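Local coordinates for protein Xcc_ctr_pt (Xanthomonas campestris pv. campestris, PDB 6NJW) that probably cleaves nucleic acid through metal-dependent chemistry in a Toprim domain, this chain being the C-terminal region of a Class 2 OLD family nuclease, at residues V205-A208 and Y209-S212; E111-A115 and D116-K120; E178-L181 and L182-E186. One frame throughout, in Å; residues are numbered along the deposited sequence.

Contact 1: V205-A208 and Y209-S212; sequences VCPA and YIRS
Pro-207 meets the first turn of helix 208-226 both through its ring and through its carbonyl. Its CB reaches the edge of the Tyr-209 ring, near the ring plane, 3.7 Å from CE1, while CG lies 4.0 Å from CD1 of Ile-210, the two aliphatic groups running side by side. Tyr-209 CG is wedged between its own backbone N and carbonyl carbon (chi1 80°), which turns the phenol toward the proline; Ile-210 CG1 lies over one face of that ring, displaced toward its rim. The carbonyl O of Pro-207 takes a straight bond from Arg-211 N at 3.1 Å (171°) and a weak one from Ile-210 N. Cys-206 SG packs against Ile-210 CG2 at 3.9 Å. Farther along, Arg-211 bends at chi3 (-53°) and swings its guanidinium back along the chain, where NE gives its hydrogen to a water at 2.6 Å lying in the guanidinium plane; that water in turn donates to Cys-206 O, so the arginine is tied to the incoming loop. Phe-38 of helix 29-41 and Leu-138 of helix 134-154 touch Pro-207. Pro-207 occupies the N-cap position of helix 208-226, and the first turn after it carries Tyr-209, which with Asp-82 lines the magnesium site seen here, so the C-terminal helix brings a residue to the metal site of the Toprim fold.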
ATOM      1  N   VAL A 205     -10.829  -4.169  -8.868  1.00 47.77           N
ATOM      2  CA  VAL A 205     -10.372  -4.868  -7.664  1.00 45.67           C
ATOM      3  C   VAL A 205      -9.378  -4.028  -6.858  1.00 45.99           C
ATOM      4  O   VAL A 205      -8.601  -4.574  -6.069  1.00 45.78           O
ATOM      5  CB  VAL A 205      -9.776  -6.248  -7.993  1.00 46.67           C
ATOM      6  CG1 VAL A 205     -10.828  -7.150  -8.630  1.00 53.43           C
ATOM      7  CG2 VAL A 205      -8.527  -6.120  -8.889  1.00 44.59           C
ATOM      8  N   CYS A 206      -9.369  -2.717  -7.038  1.00 40.31           N
ATOM      9  CA  CYS A 206      -8.421  -1.880  -6.303  1.00 40.50           C
ATOM     10  C   CYS A 206      -8.881  -1.728  -4.860  1.00 37.86           C
ATOM     11  O   CYS A 206     -10.009  -1.281  -4.628  1.00 37.98           O
ATOM     12  CB  CYS A 206      -8.291  -0.500  -6.952  1.00 37.57           C
ATOM     13  SG  CYS A 206      -6.998   0.554  -6.198  1.00 40.49           S
ATOM     14  N   PRO A 207      -8.050  -2.066  -3.873  1.00 41.24           N
ATOM     15  CA  PRO A 207      -8.427  -1.804  -2.482  1.00 39.91           C
ATOM     16  C   PRO A 207      -8.674  -0.322  -2.272  1.00 39.06           C
ATOM     17  O   PRO A 207      -8.003   0.530  -2.864  1.00 36.65           O
ATOM     18  CB  PRO A 207      -7.212  -2.288  -1.679  1.00 43.43           C
ATOM     19  CG  PRO A 207      -6.486  -3.230  -2.597  1.00 46.23           C
ATOM     20  CD  PRO A 207      -6.739  -2.718  -3.989  1.00 37.13           C
ATOM     21  N   ALA A 208      -9.643  -0.025  -1.404  1.00 40.20           N
ATOM     22  CA  ALA A 208     -10.070   1.354  -1.193  1.00 42.29           C
ATOM     23  C   ALA A 208      -8.944   2.228  -0.634  1.00 41.42           C
ATOM     24  O   ALA A 208      -8.818   3.403  -1.007  1.00 38.24           O
ATOM     25  CB  ALA A 208     -11.283   1.384  -0.266  1.00 43.19           C
ATOM     26  N   TYR A 209      -8.121   1.693   0.266  1.00 39.09           N
ATOM     27  CA  TYR A 209      -7.083   2.547   0.837  1.00 37.76           C
ATOM     28  C   TYR A 209      -6.041   2.936  -0.210  1.00 37.81           C
ATOM     29  O   TYR A 209      -5.493   4.044  -0.155  1.00 36.26           O
ATOM     30  CB  TYR A 209      -6.450   1.883   2.068  1.00 35.25           C
ATOM     31  CG  TYR A 209      -5.406   0.810   1.829  1.00 38.40           C
ATOM     32  CD1 TYR A 209      -5.712  -0.366   1.144  1.00 41.59           C
ATOM     33  CD2 TYR A 209      -4.123   0.952   2.326  1.00 41.94           C
ATOM     34  CE1 TYR A 209      -4.748  -1.361   0.943  1.00 43.59           C
ATOM     35  CE2 TYR A 209      -3.148  -0.036   2.120  1.00 44.76           C
ATOM     36  CZ  TYR A 209      -3.471  -1.186   1.436  1.00 44.76           C
ATOM     37  OH  TYR A 209      -2.507  -2.162   1.237  1.00 45.75           O
ATOM     38  N   ILE A 210      -5.801   2.073  -1.198  1.00 35.05           N
ATOM     39  CA  ILE A 210      -4.856   2.398  -2.264  1.00 37.11           C
ATOM     40  C   ILE A 210      -5.445   3.445  -3.206  1.00 37.58           C
ATOM     41  O   ILE A 210      -4.766   4.403  -3.596  1.00 36.40           O
ATOM     42  CB  ILE A 210      -4.448   1.112  -3.012  1.00 32.25           C
ATOM     43  CG1 ILE A 210      -3.568   0.223  -2.110  1.00 36.73           C
ATOM     44  CG2 ILE A 210      -3.724   1.428  -4.320  1.00 31.53           C
ATOM     45  CD1 ILE A 210      -3.099  -1.057  -2.791  1.00 38.18           C
ATOM     46  N   ARG A 211      -6.710   3.281  -3.599  1.00 34.77           N
ATOM     47  CA  ARG A 211      -7.351   4.314  -4.414  1.00 35.73           C
ATOM     48  C   ARG A 211      -7.349   5.667  -3.702  1.00 37.26           C
ATOM     49  O   ARG A 211      -7.082   6.708  -4.316  1.00 34.17           O
ATOM     50  CB  ARG A 211      -8.784   3.904  -4.764  1.00 39.78           C
ATOM     51  CG  ARG A 211      -9.516   4.962  -5.616  1.00 36.65           C
ATOM     52  CD  ARG A 211     -10.987   4.596  -5.870  1.00 38.96           C
ATOM     53  NE  ARG A 211     -11.120   3.257  -6.419  1.00 47.28           N
ATOM     54  CZ  ARG A 211     -11.157   3.002  -7.721  1.00 51.78           C
ATOM     55  NH1 ARG A 211     -11.079   4.006  -8.574  1.00 47.07           N
ATOM     56  NH2 ARG A 211     -11.282   1.757  -8.166  1.00 52.84           N
ATOM     57  N   SER A 212      -7.634   5.667  -2.404  1.00 34.88           N
ATOM     58  CA  SER A 212      -7.640   6.901  -1.632  1.00 32.28           C
ATOM     59  C   SER A 212      -6.278   7.576  -1.646  1.00 33.18           C
ATOM     60  O   SER A 212      -6.186   8.796  -1.835  1.00 35.77           O
ATOM     61  CB  SER A 212      -8.064   6.607  -0.192  1.00 38.94           C
ATOM     62  OG  SER A 212      -9.466   6.408  -0.108  1.00 40.34           O
TER
HETATM   63  O   HOH W   1     -11.698   1.442  -4.679  1.00 56.81           O

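Contact 2: E111-A115 and D116-K120; sequences EELDA and DEVIK
A capping box opens helix 115-123, with Asp-114 at the N-cap and Glu-117 three residues on exchanging side-chain-to-backbone bonds. Asp-114 OD1 accepts from Glu-117 N at 2.7 Å (155°), and in return Glu-117 OE1 accepts from Asp-114 N, also at 2.7 Å and almost straight (171°). Both accepting oxygens, Asp-114 OD1 and Glu-117 OE1, are met nearly end-on, along their C-O bonds. The aspartate gets there because its CG stands between the backbone N and the carbonyl carbon (chi1 63°), folding the carboxylate back over the start of the helix; the glutamate instead runs extended beyond CG, back toward the loop. The two side chains cross at about a right angle, and their carboxylate planes are clearly tilted against each other rather than stacked.

This reciprocal pairing brings like charges together, Asp-114 OD1 and Glu-117 OE1 standing 3.0 Å apart. The two amide donors, with the positive end of the helix dipole, probably offset part of that repulsion, although a raised proton affinity for one of the acids is conceivable.

Capping leads directly into regular helix: Val-118 N bonds to Asp-114 O and Ile-119 N to Ala-115 O, both at 2.8 Å. On the flank of the box, Leu-113 CB packs 3.6 Å from Val-118 CG2, the N'-to-N4 contact of a hydrophobic staple, which commonly accompanies a capping box. Val-118 turns its buried side chain onto Leu-97, Ile-98 and Leu-101 of helix 93-104, while Leu-113 O accepts from Arg-94 of that same helix. Asp-116, in the first turn, sends OD1 away from the box to a salt bridge with Arg-83.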
ATOM      1  N   GLU A 111      -2.283  12.485  22.124  1.00 61.85           N
ATOM      2  CA  GLU A 111      -2.280  11.325  23.015  1.00 62.07           C
ATOM      3  C   GLU A 111      -3.678  10.942  23.480  1.00 59.70           C
ATOM      4  O   GLU A 111      -3.921   9.772  23.801  1.00 56.01           O
ATOM      5  CB  GLU A 111      -1.397  11.593  24.238  1.00 64.08           C
ATOM      6  CG  GLU A 111       0.071  11.717  23.919  1.00 62.10           C
ATOM      7  CD  GLU A 111       0.561  10.576  23.055  1.00 65.69           C
ATOM      8  OE1 GLU A 111       0.232   9.400  23.360  1.00 63.83           O
ATOM      9  OE2 GLU A 111       1.271  10.868  22.065  1.00 65.91           O
ATOM     10  N   GLU A 112      -4.601  11.898  23.532  1.00 58.42           N
ATOM     11  CA  GLU A 112      -5.919  11.633  24.090  1.00 62.62           C
ATOM     12  C   GLU A 112      -6.919  11.120  23.060  1.00 65.08           C
ATOM     13  O   GLU A 112      -8.095  10.947  23.396  1.00 64.38           O
ATOM     14  CB  GLU A 112      -6.465  12.889  24.772  1.00 63.37           C
ATOM     15  CG  GLU A 112      -5.673  13.331  26.004  1.00 68.66           C
ATOM     16  CD  GLU A 112      -5.344  12.185  26.966  1.00 74.62           C
ATOM     17  OE1 GLU A 112      -6.253  11.390  27.309  1.00 74.77           O
ATOM     18  OE2 GLU A 112      -4.167  12.087  27.390  1.00 74.23           O
ATOM     19  N   LEU A 113      -6.492  10.851  21.828  1.00 61.39           N
ATOM     20  CA  LEU A 113      -7.403  10.330  20.817  1.00 60.72           C
ATOM     21  C   LEU A 113      -7.379   8.809  20.836  1.00 54.53           C
ATOM     22  O   LEU A 113      -6.328   8.199  21.054  1.00 59.54           O
ATOM     23  CB  LEU A 113      -7.024  10.840  19.426  1.00 54.05           C
ATOM     24  CG  LEU A 113      -6.866  12.351  19.316  1.00 59.49           C
ATOM     25  CD1 LEU A 113      -6.454  12.757  17.907  1.00 55.34           C
ATOM     26  CD2 LEU A 113      -8.169  13.017  19.714  1.00 58.90           C
ATOM     27  N   ASP A 114      -8.540   8.199  20.613  1.00 57.71           N
ATOM     28  CA  ASP A 114      -8.532   6.754  20.456  1.00 54.63           C
ATOM     29  C   ASP A 114      -8.063   6.402  19.047  1.00 57.11           C
ATOM     30  O   ASP A 114      -7.869   7.277  18.198  1.00 55.00           O
ATOM     31  CB  ASP A 114      -9.906   6.148  20.783  1.00 59.90           C
ATOM     32  CG  ASP A 114     -11.027   6.611  19.849  1.00 68.85           C
ATOM     33  OD1 ASP A 114     -10.778   6.954  18.666  1.00 67.32           O
ATOM     34  OD2 ASP A 114     -12.195   6.613  20.307  1.00 71.98           O
ATOM     35  N   ALA A 115      -7.869   5.105  18.803  1.00 54.54           N
ATOM     36  CA  ALA A 115      -7.278   4.675  17.539  1.00 54.45           C
ATOM     37  C   ALA A 115      -8.092   5.176  16.350  1.00 53.48           C
ATOM     38  O   ALA A 115      -7.543   5.764  15.412  1.00 49.48           O
ATOM     39  CB  ALA A 115      -7.145   3.150  17.515  1.00 53.76           C
ATOM     40  N   ASP A 116      -9.412   4.989  16.388  1.00 54.38           N
ATOM     41  CA  ASP A 116     -10.226   5.422  15.259  1.00 54.82           C
ATOM     42  C   ASP A 116     -10.188   6.936  15.084  1.00 49.55           C
ATOM     43  O   ASP A 116     -10.229   7.423  13.952  1.00 48.85           O
ATOM     44  CB  ASP A 116     -11.662   4.922  15.418  1.00 60.41           C
ATOM     45  CG  ASP A 116     -11.824   3.469  14.977  1.00 64.28           C
ATOM     46  OD1 ASP A 116     -10.882   2.913  14.367  1.00 69.07           O
ATOM     47  OD2 ASP A 116     -12.889   2.877  15.239  1.00 72.24           O
ATOM     48  N   GLU A 117     -10.072   7.696  16.174  1.00 50.54           N
ATOM     49  CA  GLU A 117      -9.905   9.141  16.032  1.00 50.16           C
ATOM     50  C   GLU A 117      -8.545   9.490  15.421  1.00 46.21           C
ATOM     51  O   GLU A 117      -8.445  10.415  14.607  1.00 48.63           O
ATOM     52  CB  GLU A 117     -10.075   9.833  17.391  1.00 53.44           C
ATOM     53  CG  GLU A 117     -11.528   9.900  17.898  1.00 57.51           C
ATOM     54  CD  GLU A 117     -11.620  10.174  19.403  1.00 59.91           C
ATOM     55  OE1 GLU A 117     -10.832   9.598  20.181  1.00 64.24           O
ATOM     56  OE2 GLU A 117     -12.472  10.985  19.807  1.00 64.18           O
ATOM     57  N   VAL A 118      -7.482   8.793  15.825  1.00 44.83           N
ATOM     58  CA  VAL A 118      -6.176   9.037  15.213  1.00 44.62           C
ATOM     59  C   VAL A 118      -6.225   8.693  13.729  1.00 48.72           C
ATOM     60  O   VAL A 118      -5.661   9.405  12.889  1.00 46.62           O
ATOM     61  CB  VAL A 118      -5.088   8.245  15.959  1.00 47.34           C
ATOM     62  CG1 VAL A 118      -3.795   8.136  15.125  1.00 45.25           C
ATOM     63  CG2 VAL A 118      -4.808   8.904  17.300  1.00 49.30           C
ATOM     64  N   ILE A 119      -6.948   7.629  13.384  1.00 42.91           N
ATOM     65  CA  ILE A 119      -7.027   7.183  11.997  1.00 41.50           C
ATOM     66  C   ILE A 119      -7.802   8.183  11.139  1.00 41.85           C
ATOM     67  O   ILE A 119      -7.376   8.522  10.029  1.00 42.13           O
ATOM     68  CB  ILE A 119      -7.639   5.771  11.935  1.00 46.84           C
ATOM     69  CG1 ILE A 119      -6.625   4.748  12.459  1.00 46.00           C
ATOM     70  CG2 ILE A 119      -8.039   5.419  10.515  1.00 44.22           C
ATOM     71  CD1 ILE A 119      -7.204   3.364  12.717  1.00 49.06           C
ATOM     72  N   LYS A 120      -8.951   8.669  11.618  1.00 42.72           N
ATOM     73  CA  LYS A 120      -9.712   9.599  10.773  1.00 45.86           C
ATOM     74  C   LYS A 120      -9.051  10.977  10.691  1.00 41.57           C
ATOM     75  O   LYS A 120      -9.197  11.674   9.678  1.00 39.70           O
ATOM     76  CB  LYS A 120     -11.155   9.716  11.263  1.00 48.13           C
ATOM     77  CG  LYS A 120     -11.330  10.404  12.589  1.00 48.13           C
ATOM     78  CD  LYS A 120     -12.794  10.263  13.042  1.00 58.87           C
ATOM     79  CE  LYS A 120     -13.108  11.119  14.274  1.00 55.73           C
ATOM     80  NZ  LYS A 120     -14.482  10.842  14.793  1.00 63.04           N
TER

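Contact 3: E178-L181 and L182-E186; sequences EDLL and LRLIE
Four successive carbonyls, from Glu-178 to Leu-181, each receive the amide four residues ahead, so the backbone acceptors of the first turn of helix 178-188 are satisfied within the helix itself. Leu-182 N reaches Glu-178 O at 3.0 Å and Arg-183 N reaches Asp-179 O at 2.8 Å; Leu-184 N and Ile-185 N likewise bond to Leu-180 O and Leu-181 O. The first three donors approach tilted from the carbonyl plane by 22 to 25°, whereas Ile-185 N lies in the carbonyl plane of Leu-181.

Nearer the N-terminus, Leu-180 N has a weak bond to Asp-177 OD1, a side chain just ahead of the helix.

The Arg-183 guanidinium makes no salt bridge with the Asp-179 carboxylate. Bent at chi3 (-45°), its chain turns back so that one guanidinium face lies over Asp-179 O and Leu-180 CA, both offset toward the rim. NH2 comes 3.7 Å from Asp-179 CB, and NH1 lies 3.6 Å from Leu-180 CD1, at the end of a leucine chain set at a slant to the arginine. The closer oxygen of the Asp-179 carboxylate, OD2, is 5.1 Å from Arg-183 NH2, leaving a through-space attraction at most.

Aliphatic contacts follow the same four-residue spacing: the methylene CG of Glu-178 runs alongside Leu-182 and meets its CD1 at 3.8 Å, while Leu-181 CD1 meets Ile-185 CD1 at 4.0 Å. Leu-181 also packs against Phe-139 of helix 134-154 and Trp-169 of helix 160-171, seating helix 178-188 in the helical part of the chain that follows the parallel sheet. Cohesion across this stretch thus comes from backbone hydrogen bonds and aliphatic packing, with electrostatics between Asp-179 and Arg-183 probably adding only a diffuse contribution.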
ATOM      1  N   GLU A 178      -4.911 -18.193   5.896  1.00 51.02           N
ATOM      2  CA  GLU A 178      -4.085 -17.015   5.668  1.00 56.47           C
ATOM      3  C   GLU A 178      -2.621 -17.293   5.961  1.00 51.96           C
ATOM      4  O   GLU A 178      -1.737 -16.782   5.267  1.00 47.61           O
ATOM      5  CB  GLU A 178      -4.580 -15.852   6.520  1.00 54.36           C
ATOM      6  CG  GLU A 178      -3.819 -14.567   6.289  1.00 61.79           C
ATOM      7  CD  GLU A 178      -4.513 -13.369   6.900  1.00 66.28           C
ATOM      8  OE1 GLU A 178      -5.732 -13.210   6.660  1.00 66.17           O
ATOM      9  OE2 GLU A 178      -3.841 -12.599   7.624  1.00 70.58           O
ATOM     10  N   ASP A 179      -2.340 -18.070   7.008  1.00 49.81           N
ATOM     11  CA  ASP A 179      -0.952 -18.361   7.342  1.00 47.37           C
ATOM     12  C   ASP A 179      -0.266 -19.069   6.185  1.00 46.04           C
ATOM     13  O   ASP A 179       0.852 -18.712   5.797  1.00 47.69           O
ATOM     14  CB  ASP A 179      -0.876 -19.200   8.625  1.00 48.30           C
ATOM     15  CG  ASP A 179      -1.249 -18.404   9.871  1.00 55.18           C
ATOM     16  OD1 ASP A 179      -1.175 -17.160   9.837  1.00 54.50           O
ATOM     17  OD2 ASP A 179      -1.617 -19.022  10.888  1.00 59.45           O
ATOM     18  N   LEU A 180      -0.936 -20.063   5.603  1.00 44.65           N
ATOM     19  CA  LEU A 180      -0.321 -20.819   4.521  1.00 47.39           C
ATOM     20  C   LEU A 180      -0.186 -19.972   3.263  1.00 47.41           C
ATOM     21  O   LEU A 180       0.845 -20.034   2.575  1.00 40.70           O
ATOM     22  CB  LEU A 180      -1.131 -22.084   4.241  1.00 49.04           C
ATOM     23  CG  LEU A 180      -0.530 -23.017   3.194  1.00 48.76           C
ATOM     24  CD1 LEU A 180       0.879 -23.409   3.602  1.00 50.14           C
ATOM     25  CD2 LEU A 180      -1.410 -24.256   3.008  1.00 52.45           C
ATOM     26  N   LEU A 181      -1.218 -19.179   2.941  1.00 44.62           N
ATOM     27  CA  LEU A 181      -1.115 -18.274   1.800  1.00 44.11           C
ATOM     28  C   LEU A 181       0.106 -17.375   1.931  1.00 38.25           C
ATOM     29  O   LEU A 181       0.926 -17.287   1.014  1.00 40.97           O
ATOM     30  CB  LEU A 181      -2.388 -17.431   1.666  1.00 44.82           C
ATOM     31  CG  LEU A 181      -2.329 -16.357   0.580  1.00 40.91           C
ATOM     32  CD1 LEU A 181      -2.185 -17.020  -0.772  1.00 40.93           C
ATOM     33  CD2 LEU A 181      -3.575 -15.449   0.619  1.00 43.89           C
ATOM     34  N   LEU A 182       0.240 -16.693   3.069  1.00 38.29           N
ATOM     35  CA  LEU A 182       1.366 -15.788   3.231  1.00 41.14           C
ATOM     36  C   LEU A 182       2.683 -16.544   3.295  1.00 40.40           C
ATOM     37  O   LEU A 182       3.706 -16.024   2.847  1.00 39.78           O
ATOM     38  CB  LEU A 182       1.165 -14.914   4.466  1.00 42.92           C
ATOM     39  CG  LEU A 182      -0.047 -13.985   4.294  1.00 48.54           C
ATOM     40  CD1 LEU A 182      -0.322 -13.201   5.561  1.00 54.20           C
ATOM     41  CD2 LEU A 182       0.149 -13.047   3.113  1.00 46.18           C
ATOM     42  N   ARG A 183       2.676 -17.768   3.833  1.00 40.58           N
ATOM     43  CA  ARG A 183       3.885 -18.588   3.815  1.00 42.05           C
ATOM     44  C   ARG A 183       4.333 -18.861   2.384  1.00 35.30           C
ATOM     45  O   ARG A 183       5.518 -18.736   2.057  1.00 38.33           O
ATOM     46  CB  ARG A 183       3.634 -19.903   4.583  1.00 41.02           C
ATOM     47  CG  ARG A 183       4.881 -20.751   4.852  1.00 44.46           C
ATOM     48  CD  ARG A 183       4.592 -21.924   5.856  1.00 44.58           C
ATOM     49  NE  ARG A 183       3.803 -21.457   6.991  1.00 49.59           N
ATOM     50  CZ  ARG A 183       2.703 -22.054   7.442  1.00 49.30           C
ATOM     51  NH1 ARG A 183       2.277 -23.174   6.880  1.00 49.68           N
ATOM     52  NH2 ARG A 183       2.033 -21.531   8.461  1.00 46.77           N
ATOM     53  N   LEU A 184       3.406 -19.214   1.509  1.00 38.84           N
ATOM     54  CA  LEU A 184       3.789 -19.458   0.120  1.00 41.70           C
ATOM     55  C   LEU A 184       4.298 -18.182  -0.550  1.00 39.98           C
ATOM     56  O   LEU A 184       5.317 -18.200  -1.254  1.00 36.93           O
ATOM     57  CB  LEU A 184       2.605 -20.046  -0.645  1.00 40.14           C
ATOM     58  CG  LEU A 184       2.089 -21.380  -0.085  1.00 42.88           C
ATOM     59  CD1 LEU A 184       0.802 -21.835  -0.772  1.00 45.23           C
ATOM     60  CD2 LEU A 184       3.166 -22.485  -0.129  1.00 38.55           C
ATOM     61  N   ILE A 185       3.610 -17.060  -0.333  1.00 39.37           N
ATOM     62  CA  ILE A 185       4.032 -15.804  -0.958  1.00 37.30           C
ATOM     63  C   ILE A 185       5.415 -15.388  -0.461  1.00 37.90           C
ATOM     64  O   ILE A 185       6.269 -14.966  -1.249  1.00 41.95           O
ATOM     65  CB  ILE A 185       2.979 -14.710  -0.704  1.00 36.01           C
ATOM     66  CG1 ILE A 185       1.697 -15.026  -1.487  1.00 38.58           C
ATOM     67  CG2 ILE A 185       3.537 -13.341  -1.089  1.00 37.59           C
ATOM     68  CD1 ILE A 185       0.494 -14.117  -1.115  1.00 41.18           C
ATOM     69  N   GLU A 186       5.667 -15.509   0.846  1.00 38.79           N
ATOM     70  CA  GLU A 186       6.991 -15.176   1.370  1.00 40.80           C
ATOM     71  C   GLU A 186       8.065 -16.124   0.834  1.00 39.04           C
ATOM     72  O   GLU A 186       9.211 -15.708   0.610  1.00 38.77           O
ATOM     73  CB  GLU A 186       6.950 -15.180   2.901  1.00 43.90           C
ATOM     74  CG  GLU A 186       8.302 -15.112   3.599  1.00 55.27           C
ATOM     75  CD  GLU A 186       8.994 -13.748   3.482  1.00 67.21           C
ATOM     76  OE1 GLU A 186      10.249 -13.710   3.511  1.00 65.24           O
ATOM     77  OE2 GLU A 186       8.286 -12.718   3.373  1.00 69.10           O
TER

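All three contacts are local and lie in series along the chain in the order contact 2, contact 3, contact 1, without touching: contacts 1 and 2 have centres 22 Å apart, contacts 1 and 3 also 22 Å, and contacts 2 and 3 31 Å. Contact 1 is the one that holds a metal ligand, the side chain of Tyr-209 lying about 3 Å from the bound magnesium ion. The nearest side chains of the other two stand back from that ion, Leu-182 of contact 3 at about 11 Å and Ile-119 of contact 2 at about 13 Å. Helix 134-154 links contacts 1 and 3, since residues of both pack on it; contact 2 lies instead against helix 93-104.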